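Local coordinates for protein phosphoribosylaminoimidazole carboxylase, ATPase subunit (Bacillus anthracis, PDB 3V4S) that probably carboxylates 5-aminoimidazole ribonucleotide with ATP and bicarbonate, giving N5-carboxyaminoimidazole ribonucleotide in purine biosynthesis, at residues Glu141-Leu146 with Cys185-Trp190; Lys195-Ile200 with Phe212-Asn217; Tyr285-Cys290 with His357-Asn362. All blocks are in the same frame, centred on the assembly; numbering follows the deposited sequence.

How the interactions relate
The three contacts come in series along the chain. Interactions 1 and 2 both belong to the ATP-grasp part, with centres about 27 Å apart, and both touch ATP. Interaction 1 packs helix 136-146 on the small antiparallel sheet, whose strand 185-189 leads to the adenine. Interaction 2 lies on the eight-stranded antiparallel sheet and meets the ribose. Interaction 3 joins segment 285-290 to strand 354-361, which belongs to the same eight-stranded sheet but to the C-terminal part. Its centre is about 14 Å from that of interaction 2, and the two touch through Phe212, Pro213 and Tyr285. The centres of interactions 1 and 3 are about 38 Å apart. The nucleotide thus lies between two sheets, one of which continues into the C-terminal part.

Interaction 1: Glu141-Leu146 with Cys185-Trp190; sequences EAIAEL and CILEKW. With ATP (adenosine-5'-triphosphate), chain F.
Ala142 and Leu146 of helix 136-146 lie nearest Leu187 and Lys189 of strand 185-189, the two segments running almost parallel at 14° with their axes 9.0 Å apart. No hydrogen bond joins them, and the packing is mainly apolar. Leu187 meets the helix with its CD2 branch. Its CG stands anti to the backbone N (chi1 -173°), which turns the branched end to the helix, with CD2 against Ala142 CB at 3.7 Å. The same methyl also meets Ile143 CG1 at 3.9 Å. Leu146 packs beside it from the helix. Its CD1 lies over the strand backbone, 3.3 Å from Leu187 O, while its CB meets Lys189 CG at 4.1 Å. This is a helix on one face of the small antiparallel sheet of an ATP-grasp fold, whose strand 185-189 carries residues of the nucleotide pocket. Leu187 points to the helix and Glu188 to the other face. Glu188 OE2 accepts a nearly straight hydrogen bond (168°) from ATP N6 at 3.0 Å. Lys117 and Lys153 form salt bridges with the two carboxylate oxygens, which would favour its negative charge. Lys189 O takes a second bond from ATP N6, also at 3.0 Å, so the adenine amino group is gripped twice. The Trp190 ring lies with one face against the base, with ATP C2 3.4 Å above its plane and offset toward the rim.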
loop_
_atom_site.group_PDB
_atom_site.type_symbol
_atom_site.label_atom_id
_atom_site.label_comp_id
_atom_site.label_asym_id
_atom_site.label_seq_id
_atom_site.Cartn_x
_atom_site.Cartn_y
_atom_site.Cartn_z
ATOM N N GLU B 141 24.577 -9.367 -44.409
ATOM C CA GLU B 141 23.345 -9.755 -45.100
ATOM C C GLU B 141 22.095 -9.095 -44.474
ATOM O O GLU B 141 21.206 -8.621 -45.199
ATOM C CB GLU B 141 23.161 -11.273 -45.112
ATOM C CG GLU B 141 24.190 -12.059 -45.896
ATOM C CD GLU B 141 23.752 -13.499 -46.135
ATOM O OE1 GLU B 141 24.611 -14.350 -46.455
ATOM O OE2 GLU B 141 22.538 -13.784 -46.013
ATOM N N ALA B 142 22.032 -9.085 -43.137
ATOM C CA ALA B 142 20.905 -8.483 -42.421
ATOM C C ALA B 142 20.764 -7.020 -42.819
ATOM O O ALA B 142 19.664 -6.561 -43.146
ATOM C CB ALA B 142 21.059 -8.640 -40.901
ATOM N N ILE B 143 21.870 -6.288 -42.808
ATOM C CA ILE B 143 21.853 -4.877 -43.187
ATOM C C ILE B 143 21.381 -4.733 -44.642
ATOM O O ILE B 143 20.544 -3.873 -44.947
ATOM C CB ILE B 143 23.230 -4.212 -43.011
ATOM C CG1 ILE B 143 23.586 -4.058 -41.511
ATOM C CG2 ILE B 143 23.278 -2.870 -43.744
ATOM C CD1 ILE B 143 25.061 -3.767 -41.267
ATOM N N ALA B 144 21.905 -5.587 -45.525
ATOM C CA ALA B 144 21.515 -5.574 -46.935
ATOM C C ALA B 144 20.006 -5.803 -47.103
ATOM O O ALA B 144 19.374 -5.174 -47.951
ATOM C CB ALA B 144 22.310 -6.610 -47.730
ATOM N N GLU B 145 19.440 -6.694 -46.291
ATOM C CA GLU B 145 18.021 -6.997 -46.369
ATOM C C GLU B 145 17.148 -5.952 -45.677
ATOM O O GLU B 145 16.057 -5.649 -46.159
ATOM C CB GLU B 145 17.720 -8.388 -45.813
ATOM C CG GLU B 145 18.194 -9.516 -46.709
ATOM C CD GLU B 145 17.839 -10.891 -46.173
ATOM O OE1 GLU B 145 17.382 -10.994 -45.012
ATOM O OE2 GLU B 145 18.023 -11.877 -46.915
ATOM N N LEU B 146 17.609 -5.389 -44.565
ATOM C CA LEU B 146 16.742 -4.483 -43.789
ATOM C C LEU B 146 17.010 -3.021 -44.053
ATOM O O LEU B 146 16.139 -2.186 -43.837
ATOM C CB LEU B 146 16.795 -4.784 -42.280
ATOM C CG LEU B 146 16.557 -6.228 -41.790
ATOM C CD1 LEU B 146 16.459 -6.272 -40.263
ATOM C CD2 LEU B 146 15.345 -6.901 -42.420
ATOM N N CYS B 185 22.987 -11.533 -31.698
ATOM C CA CYS B 185 22.132 -10.367 -31.809
ATOM C C CYS B 185 21.013 -10.633 -32.794
ATOM O O CYS B 185 21.065 -11.612 -33.538
ATOM C CB CYS B 185 22.936 -9.194 -32.361
ATOM S SG CYS B 185 24.195 -8.462 -31.293
ATOM N N ILE B 186 20.010 -9.754 -32.790
ATOM C CA ILE B 186 19.095 -9.639 -33.905
ATOM C C ILE B 186 19.246 -8.229 -34.429
ATOM O O ILE B 186 19.450 -7.274 -33.650
ATOM C CB ILE B 186 17.594 -9.897 -33.551
ATOM C CG1 ILE B 186 17.135 -9.101 -32.315
ATOM C CG2 ILE B 186 17.309 -11.382 -33.365
ATOM C CD1 ILE B 186 15.620 -9.033 -32.160
ATOM N N LEU B 187 19.190 -8.102 -35.748
ATOM C CA LEU B 187 18.986 -6.809 -36.354
ATOM C C LEU B 187 17.503 -6.675 -36.683
ATOM O O LEU B 187 16.895 -7.596 -37.222
ATOM C CB LEU B 187 19.836 -6.632 -37.607
ATOM C CG LEU B 187 19.809 -5.217 -38.217
ATOM C CD1 LEU B 187 20.624 -4.261 -37.364
ATOM C CD2 LEU B 187 20.335 -5.228 -39.657
ATOM N N GLU B 188 16.921 -5.531 -36.326
ATOM C CA GLU B 188 15.528 -5.270 -36.650
ATOM C C GLU B 188 15.347 -3.866 -37.199
ATOM O O GLU B 188 16.102 -2.941 -36.858
ATOM C CB GLU B 188 14.626 -5.503 -35.429
ATOM C CG GLU B 188 14.844 -4.504 -34.301
ATOM C CD GLU B 188 13.905 -4.730 -33.116
ATOM O OE1 GLU B 188 13.505 -5.886 -32.852
ATOM O OE2 GLU B 188 13.603 -3.736 -32.440
ATOM N N LYS B 189 14.346 -3.714 -38.063
ATOM C CA LYS B 189 14.009 -2.406 -38.617
ATOM C C LYS B 189 13.648 -1.400 -37.527
ATOM O O LYS B 189 13.021 -1.755 -36.516
ATOM C CB LYS B 189 12.855 -2.532 -39.607
ATOM C CG LYS B 189 13.269 -3.155 -40.927
ATOM C CD LYS B 189 12.113 -3.197 -41.914
ATOM C CE LYS B 189 12.529 -3.862 -43.223
ATOM N NZ LYS B 189 11.354 -4.083 -44.119
ATOM N N TRP B 190 14.088 -0.166 -37.726
ATOM C CA TRP B 190 13.644 0.971 -36.936
ATOM C C TRP B 190 12.161 1.184 -37.134
ATOM O O TRP B 190 11.651 1.084 -38.256
ATOM C CB TRP B 190 14.405 2.202 -37.370
ATOM C CG TRP B 190 14.041 3.450 -36.613
ATOM C CD1 TRP B 190 13.130 4.435 -36.985
ATOM C CD2 TRP B 190 14.580 3.894 -35.322
ATOM N NE1 TRP B 190 13.070 5.429 -36.035
ATOM C CE2 TRP B 190 13.916 5.165 -35.013
ATOM C CE3 TRP B 190 15.506 3.383 -34.426
ATOM C CZ2 TRP B 190 14.191 5.872 -33.855
ATOM C CZ3 TRP B 190 15.772 4.103 -33.260
ATOM C CH2 TRP B 190 15.130 5.318 -32.983
HETATM P PG ATP F . 14.573 -2.576 -20.956
HETATM O O1G ATP F . 13.107 -2.234 -21.058
HETATM O O2G ATP F . 15.367 -1.754 -19.963
HETATM O O3G ATP F . 14.837 -4.053 -20.861
HETATM P PB ATP F . 16.040 -2.977 -23.429
HETATM O O1B ATP F . 17.476 -2.886 -22.999
HETATM O O2B ATP F . 15.428 -4.311 -23.717
HETATM O O3B ATP F . 15.130 -2.086 -22.411
HETATM P PA ATP F . 14.576 -2.106 -25.740
HETATM O O1A ATP F . 13.351 -2.072 -24.852
HETATM O O2A ATP F . 14.646 -3.099 -26.871
HETATM O O3A ATP F . 15.919 -2.185 -24.833
HETATM O "O5'" ATP F . 14.783 -0.643 -26.345
HETATM C "C5'" ATP F . 14.944 0.468 -25.465
HETATM C "C4'" ATP F . 14.347 1.663 -26.191
HETATM O "O4'" ATP F . 15.014 1.859 -27.453
HETATM C "C3'" ATP F . 12.878 1.452 -26.550
HETATM O "O3'" ATP F . 11.959 1.686 -25.468
HETATM C "C2'" ATP F . 12.725 2.376 -27.750
HETATM O "O2'" ATP F . 12.510 3.728 -27.335
HETATM C "C1'" ATP F . 14.079 2.267 -28.461
HETATM N N9 ATP F . 13.958 1.234 -29.524
HETATM C C8 ATP F . 14.267 -0.079 -29.410
HETATM N N7 ATP F . 13.998 -0.741 -30.565
HETATM C C5 ATP F . 13.519 0.157 -31.453
HETATM C C6 ATP F . 13.049 0.145 -32.861
HETATM N N6 ATP F . 13.037 -0.991 -33.598
HETATM N N1 ATP F . 12.630 1.319 -33.399
HETATM C C2 ATP F . 12.628 2.477 -32.706
HETATM N N3 ATP F . 13.036 2.555 -31.429
HETATM C C4 ATP F . 13.490 1.458 -30.759
#

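Interaction 2: Lys195-Ile200 with Phe212-Asn217; sequences KEVSVI and FPVAEN. With ATP (adenosine-5'-triphosphate), chain F.
Ser198 and Asn217 meet on one face of an antiparallel beta hairpin, made by strands 195-203 and 209-220 in the large sheet of the ATP-grasp fold. Ser198 pairs with Ala215 as a hydrogen-bonded pair, and Val197 with Glu216 as a non-hydrogen-bonded pair. The Asn217 amide is turned so that ND2 gives Ser198 OG a bond of 2.9 Å lying in the amide plane. Ser282 also bonds Ser198 OG, and Ser227 bonds Asn217 OD1, so each side chain has two polar partners. Glu196 points to the same face. Its side chain is extended, and the carboxylate accepts from both ribose hydroxyls of ATP, O2' on OE1 and O3' on OE2, each at 2.6 Å. His219 also bonds OE1. Glu216 points to the other face, where the Lys195 side chain slants across it. Lys195 bends at its end (chi4 -56°), and NZ reaches Glu216 OE2 at 3.0 Å from above the carboxylate plane. Arg232 forms a second salt bridge with this oxygen. Val214 CG1 packs on Val197 CB at 3.6 Å. A water bridges Ile200 N and Pro213 O. Beyond it Phe212 N donates to Ile200 O at 2.9 Å. Phe212 CD1 lies 3.8 Å from Ile200 CB.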
loop_
_atom_site.group_PDB
_atom_site.type_symbol
_atom_site.label_atom_id
_atom_site.label_comp_id
_atom_site.label_asym_id
_atom_site.label_seq_id
_atom_site.Cartn_x
_atom_site.Cartn_y
_atom_site.Cartn_z
ATOM N N LYS B 195 4.333 7.239 -30.360
ATOM C CA LYS B 195 4.463 7.047 -28.910
ATOM C C LYS B 195 4.794 5.590 -28.589
ATOM O O LYS B 195 4.467 4.681 -29.364
ATOM C CB LYS B 195 3.163 7.455 -28.196
ATOM C CG LYS B 195 2.959 8.958 -28.091
ATOM C CD LYS B 195 1.517 9.306 -27.764
ATOM C CE LYS B 195 1.286 10.803 -27.837
ATOM N NZ LYS B 195 2.226 11.539 -26.944
ATOM N N GLU B 196 5.469 5.385 -27.456
ATOM C CA GLU B 196 5.653 4.053 -26.873
ATOM C C GLU B 196 4.611 3.863 -25.789
ATOM O O GLU B 196 4.373 4.765 -24.991
ATOM C CB GLU B 196 7.013 3.932 -26.198
ATOM C CG GLU B 196 8.197 4.145 -27.106
ATOM C CD GLU B 196 9.471 3.700 -26.439
ATOM O OE1 GLU B 196 10.316 4.576 -26.161
ATOM O OE2 GLU B 196 9.607 2.487 -26.175
ATOM N N VAL B 197 4.001 2.688 -25.745
ATOM C CA VAL B 197 3.036 2.417 -24.701
ATOM C C VAL B 197 3.270 1.032 -24.159
ATOM O O VAL B 197 3.924 0.217 -24.791
ATOM C CB VAL B 197 1.566 2.555 -25.182
ATOM C CG1 VAL B 197 1.293 3.940 -25.757
ATOM C CG2 VAL B 197 1.190 1.437 -26.146
ATOM N N SER B 198 2.734 0.772 -22.971
ATOM C CA SER B 198 2.775 -0.559 -22.405
ATOM C C SER B 198 1.459 -0.897 -21.742
ATOM O O SER B 198 0.674 -0.002 -21.343
ATOM C CB SER B 198 3.931 -0.694 -21.411
ATOM O OG SER B 198 3.714 0.111 -20.268
ATOM N N VAL B 199 1.242 -2.201 -21.629
ATOM C CA VAL B 199 0.060 -2.772 -21.041
ATOM C C VAL B 199 0.521 -3.926 -20.164
ATOM O O VAL B 199 1.354 -4.758 -20.590
ATOM C CB VAL B 199 -0.881 -3.311 -22.143
ATOM C CG1 VAL B 199 -2.146 -3.860 -21.534
ATOM C CG2 VAL B 199 -1.242 -2.206 -23.123
ATOM N N ILE B 200 0.030 -3.935 -18.921
ATOM C CA ILE B 200 0.322 -4.995 -17.970
ATOM C C ILE B 200 -0.907 -5.884 -17.894
ATOM O O ILE B 200 -2.003 -5.411 -17.572
ATOM C CB ILE B 200 0.612 -4.445 -16.550
ATOM C CG1 ILE B 200 1.695 -3.344 -16.542
ATOM C CG2 ILE B 200 0.903 -5.578 -15.573
ATOM C CD1 ILE B 200 3.105 -3.755 -16.858
ATOM N N PHE B 212 -4.386 -3.793 -16.975
ATOM C CA PHE B 212 -4.259 -2.412 -16.507
ATOM C C PHE B 212 -4.428 -1.404 -17.628
ATOM O O PHE B 212 -4.316 -1.760 -18.804
ATOM C CB PHE B 212 -2.922 -2.203 -15.795
ATOM C CG PHE B 212 -2.888 -2.791 -14.414
ATOM C CD1 PHE B 212 -2.334 -4.049 -14.190
ATOM C CD2 PHE B 212 -3.438 -2.098 -13.334
ATOM C CE1 PHE B 212 -2.321 -4.604 -12.919
ATOM C CE2 PHE B 212 -3.418 -2.648 -12.054
ATOM C CZ PHE B 212 -2.853 -3.893 -11.845
ATOM N N PRO B 213 -4.690 -0.134 -17.273
ATOM C CA PRO B 213 -4.759 0.918 -18.292
ATOM C C PRO B 213 -3.447 1.088 -19.075
ATOM O O PRO B 213 -2.350 0.873 -18.539
ATOM C CB PRO B 213 -5.060 2.177 -17.479
ATOM C CG PRO B 213 -5.761 1.681 -16.268
ATOM C CD PRO B 213 -5.123 0.347 -15.949
ATOM N N VAL B 214 -3.570 1.473 -20.337
ATOM C CA VAL B 214 -2.402 1.665 -21.194
ATOM C C VAL B 214 -1.617 2.877 -20.705
ATOM O O VAL B 214 -2.188 3.933 -20.469
ATOM C CB VAL B 214 -2.818 1.861 -22.673
ATOM C CG1 VAL B 214 -1.597 2.120 -23.541
ATOM C CG2 VAL B 214 -3.626 0.662 -23.168
ATOM N N ALA B 215 -0.307 2.701 -20.554
ATOM C CA ALA B 215 0.591 3.749 -20.107
ATOM C C ALA B 215 1.393 4.238 -21.285
ATOM O O ALA B 215 1.828 3.440 -22.112
ATOM C CB ALA B 215 1.539 3.205 -19.045
ATOM N N GLU B 216 1.584 5.548 -21.361
ATOM C CA GLU B 216 2.479 6.130 -22.347
ATOM C C GLU B 216 3.844 6.317 -21.698
ATOM O O GLU B 216 3.965 6.996 -20.654
ATOM C CB GLU B 216 1.927 7.465 -22.838
ATOM C CG GLU B 216 2.900 8.269 -23.662
ATOM C CD GLU B 216 2.434 9.685 -23.891
ATOM O OE1 GLU B 216 1.250 10.007 -23.604
ATOM O OE2 GLU B 216 3.277 10.478 -24.342
ATOM N N ASN B 217 4.864 5.719 -22.311
ATOM C CA ASN B 217 6.192 5.668 -21.720
ATOM C C ASN B 217 7.211 6.562 -22.416
ATOM O O ASN B 217 7.293 6.614 -23.649
ATOM C CB ASN B 217 6.691 4.221 -21.675
ATOM C CG ASN B 217 5.813 3.338 -20.811
ATOM O OD1 ASN B 217 5.358 3.751 -19.722
ATOM N ND2 ASN B 217 5.559 2.115 -21.285
HETATM P PG ATP F . 14.573 -2.576 -20.956
HETATM O O1G ATP F . 13.107 -2.234 -21.058
HETATM O O2G ATP F . 15.367 -1.754 -19.963
HETATM O O3G ATP F . 14.837 -4.053 -20.861
HETATM P PB ATP F . 16.040 -2.977 -23.429
HETATM O O1B ATP F . 17.476 -2.886 -22.999
HETATM O O2B ATP F . 15.428 -4.311 -23.717
HETATM O O3B ATP F . 15.130 -2.086 -22.411
HETATM P PA ATP F . 14.576 -2.106 -25.740
HETATM O O1A ATP F . 13.351 -2.072 -24.852
HETATM O O2A ATP F . 14.646 -3.099 -26.871
HETATM O O3A ATP F . 15.919 -2.185 -24.833
HETATM O "O5'" ATP F . 14.783 -0.643 -26.345
HETATM C "C5'" ATP F . 14.944 0.468 -25.465
HETATM C "C4'" ATP F . 14.347 1.663 -26.191
HETATM O "O4'" ATP F . 15.014 1.859 -27.453
HETATM C "C3'" ATP F . 12.878 1.452 -26.550
HETATM O "O3'" ATP F . 11.959 1.686 -25.468
HETATM C "C2'" ATP F . 12.725 2.376 -27.750
HETATM O "O2'" ATP F . 12.510 3.728 -27.335
HETATM C "C1'" ATP F . 14.079 2.267 -28.461
HETATM N N9 ATP F . 13.958 1.234 -29.524
HETATM C C8 ATP F . 14.267 -0.079 -29.410
HETATM N N7 ATP F . 13.998 -0.741 -30.565
HETATM C C5 ATP F . 13.519 0.157 -31.453
HETATM C C6 ATP F . 13.049 0.145 -32.861
HETATM N N6 ATP F . 13.037 -0.991 -33.598
HETATM N N1 ATP F . 12.630 1.319 -33.399
HETATM C C2 ATP F . 12.628 2.477 -32.706
HETATM N N3 ATP F . 13.036 2.555 -31.429
HETATM C C4 ATP F . 13.490 1.458 -30.759
HETATM O O HOH W 1 6.338 7.895 -25.929
HETATM O O HOH W 2 -0.556 -1.113 -17.822
#

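Interaction 3: Tyr285-Cys290 with His357-Asn362; sequences YTQDAC and HVNILN
A short, weakly bonded helical turn at about 286-289 meets strand 354-361 of the large antiparallel sheet, through Gln287, Asp288 and Ala289 on one side and His357, Asn359 and Leu361 on the other. These three strand residues all point to the turn. The His357 ring offers its edge to Gln287. NE2 donates to Gln287 OE1 at 2.7 Å, and the oxygen lies close to the ring plane, though the bond is bent (131°). The amide and ring planes are turned 42° apart. Tyr344 bonds ND1, and the ring stacks with His342 and with His284, which would fix its rotation. Asn359 ND2 gives a straight bond of 2.8 Å to Asp288 OD2, which it meets on the anti side of the carboxylate. Here the amide and carboxylate planes are 71° apart. His342 also bonds this oxygen, and Asn359 ND2 is also hydrogen-bonded to His284 O. Asn359 OD1 lies 3.4 Å from Tyr285 CA. Further along the strand, Leu361 puts CD1 at 3.5 Å from Asp288 O and CD2 at 4.2 Å from Ala289 CB. Gln287 NE2 is hydrogen-bonded to Glu35 of the second subunit, so the contact borders the dimer interface. The arrangement fits the ATP-grasp fold of PurK, whose large antiparallel sheet runs on into strands of the C-terminal part.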
loop_
_atom_site.group_PDB
_atom_site.type_symbol
_atom_site.label_atom_id
_atom_site.label_comp_id
_atom_site.label_asym_id
_atom_site.label_seq_id
_atom_site.Cartn_x
_atom_site.Cartn_y
_atom_site.Cartn_z
ATOM N N TYR B 285 3.017 2.965 -11.575
ATOM C CA TYR B 285 1.905 3.925 -11.377
ATOM C C TYR B 285 0.723 3.283 -10.636
ATOM O O TYR B 285 0.013 3.969 -9.917
ATOM C CB TYR B 285 1.422 4.547 -12.709
ATOM C CG TYR B 285 0.509 3.644 -13.519
ATOM C CD1 TYR B 285 1.027 2.789 -14.510
ATOM C CD2 TYR B 285 -0.871 3.614 -13.284
ATOM C CE1 TYR B 285 0.187 1.958 -15.252
ATOM C CE2 TYR B 285 -1.705 2.793 -14.022
ATOM C CZ TYR B 285 -1.171 1.973 -15.002
ATOM O OH TYR B 285 -2.005 1.139 -15.706
ATOM N N THR B 286 0.514 1.976 -10.826
ATOM C CA THR B 286 -0.623 1.267 -10.246
ATOM C C THR B 286 -0.665 1.285 -8.703
ATOM O O THR B 286 -1.699 1.005 -8.124
ATOM C CB THR B 286 -0.688 -0.210 -10.706
ATOM O OG1 THR B 286 0.475 -0.927 -10.233
ATOM C CG2 THR B 286 -0.800 -0.312 -12.252
ATOM N N GLN B 287 0.457 1.581 -8.055
ATOM C CA GLN B 287 0.544 1.511 -6.591
ATOM C C GLN B 287 -0.316 2.597 -5.971
ATOM O O GLN B 287 -0.881 2.397 -4.916
ATOM C CB GLN B 287 1.980 1.717 -6.119
ATOM C CG GLN B 287 2.947 0.574 -6.416
ATOM C CD GLN B 287 4.270 0.806 -5.714
ATOM O OE1 GLN B 287 4.969 1.783 -5.997
ATOM N NE2 GLN B 287 4.601 -0.053 -4.766
ATOM N N ASP B 288 -0.402 3.739 -6.649
ATOM C CA ASP B 288 -1.125 4.900 -6.153
ATOM C C ASP B 288 -2.341 5.304 -6.973
ATOM O O ASP B 288 -3.187 6.031 -6.463
ATOM C CB ASP B 288 -0.157 6.084 -6.005
ATOM C CG ASP B 288 0.944 5.787 -5.006
ATOM O OD1 ASP B 288 0.610 5.557 -3.826
ATOM O OD2 ASP B 288 2.124 5.734 -5.389
ATOM N N ALA B 289 -2.438 4.841 -8.227
ATOM C CA ALA B 289 -3.493 5.339 -9.140
ATOM C C ALA B 289 -4.567 4.312 -9.504
ATOM O O ALA B 289 -5.630 4.672 -10.033
ATOM C CB ALA B 289 -2.889 5.939 -10.402
ATOM N N CYS B 290 -4.317 3.048 -9.199
ATOM C CA CYS B 290 -5.310 2.014 -9.508
ATOM C C CYS B 290 -5.936 1.428 -8.284
ATOM O O CYS B 290 -5.406 1.540 -7.177
ATOM C CB CYS B 290 -4.710 0.891 -10.367
ATOM S SG CYS B 290 -4.297 1.446 -12.018
ATOM N N HIS B 357 10.835 5.630 -7.242
ATOM C CA HIS B 357 9.990 6.351 -8.189
ATOM C C HIS B 357 9.030 7.223 -7.454
ATOM O O HIS B 357 8.748 6.996 -6.269
ATOM C CB HIS B 357 9.233 5.387 -9.106
ATOM C CG HIS B 357 8.292 4.461 -8.383
ATOM N ND1 HIS B 357 8.690 3.270 -7.887
ATOM C CD2 HIS B 357 6.926 4.570 -8.105
ATOM C CE1 HIS B 357 7.647 2.645 -7.325
ATOM N NE2 HIS B 357 6.560 3.441 -7.456
ATOM N N VAL B 358 8.507 8.227 -8.144
ATOM C CA VAL B 358 7.473 9.063 -7.577
ATOM C C VAL B 358 6.236 9.055 -8.484
ATOM O O VAL B 358 6.347 9.283 -9.700
ATOM C CB VAL B 358 7.991 10.489 -7.281
ATOM C CG1 VAL B 358 8.722 11.076 -8.486
ATOM C CG2 VAL B 358 6.841 11.387 -6.850
ATOM N N ASN B 359 5.070 8.757 -7.912
ATOM C CA ASN B 359 3.811 8.825 -8.671
ATOM C C ASN B 359 3.165 10.174 -8.407
ATOM O O ASN B 359 2.836 10.493 -7.265
ATOM C CB ASN B 359 2.860 7.688 -8.293
ATOM C CG ASN B 359 3.353 6.329 -8.763
ATOM O OD1 ASN B 359 3.904 6.207 -9.860
ATOM N ND2 ASN B 359 3.127 5.289 -7.945
ATOM N N ILE B 360 3.024 10.973 -9.465
ATOM C CA ILE B 360 2.442 12.311 -9.371
ATOM C C ILE B 360 0.980 12.228 -9.804
ATOM O O ILE B 360 0.681 12.020 -10.986
ATOM C CB ILE B 360 3.227 13.343 -10.214
ATOM C CG1 ILE B 360 4.713 13.323 -9.841
ATOM C CG2 ILE B 360 2.663 14.756 -10.018
ATOM C CD1 ILE B 360 5.593 14.256 -10.654
ATOM N N LEU B 361 0.071 12.347 -8.839
ATOM C CA LEU B 361 -1.347 12.236 -9.137
ATOM C C LEU B 361 -1.956 13.617 -9.334
ATOM O O LEU B 361 -1.687 14.547 -8.572
ATOM C CB LEU B 361 -2.113 11.514 -8.018
ATOM C CG LEU B 361 -1.690 10.146 -7.457
ATOM C CD1 LEU B 361 -2.897 9.482 -6.812
ATOM C CD2 LEU B 361 -1.087 9.214 -8.479
ATOM N N ASN B 362 -2.808 13.734 -10.340
ATOM C CA ASN B 362 -3.506 14.980 -10.583
ATOM C C ASN B 362 -4.680 14.721 -11.496
ATOM O O ASN B 362 -4.609 13.829 -12.342
ATOM C CB ASN B 362 -2.565 16.012 -11.201
ATOM C CG ASN B 362 -3.078 17.426 -11.034
ATOM O OD1 ASN B 362 -4.000 17.854 -11.736
ATOM N ND2 ASN B 362 -2.487 18.161 -10.105
#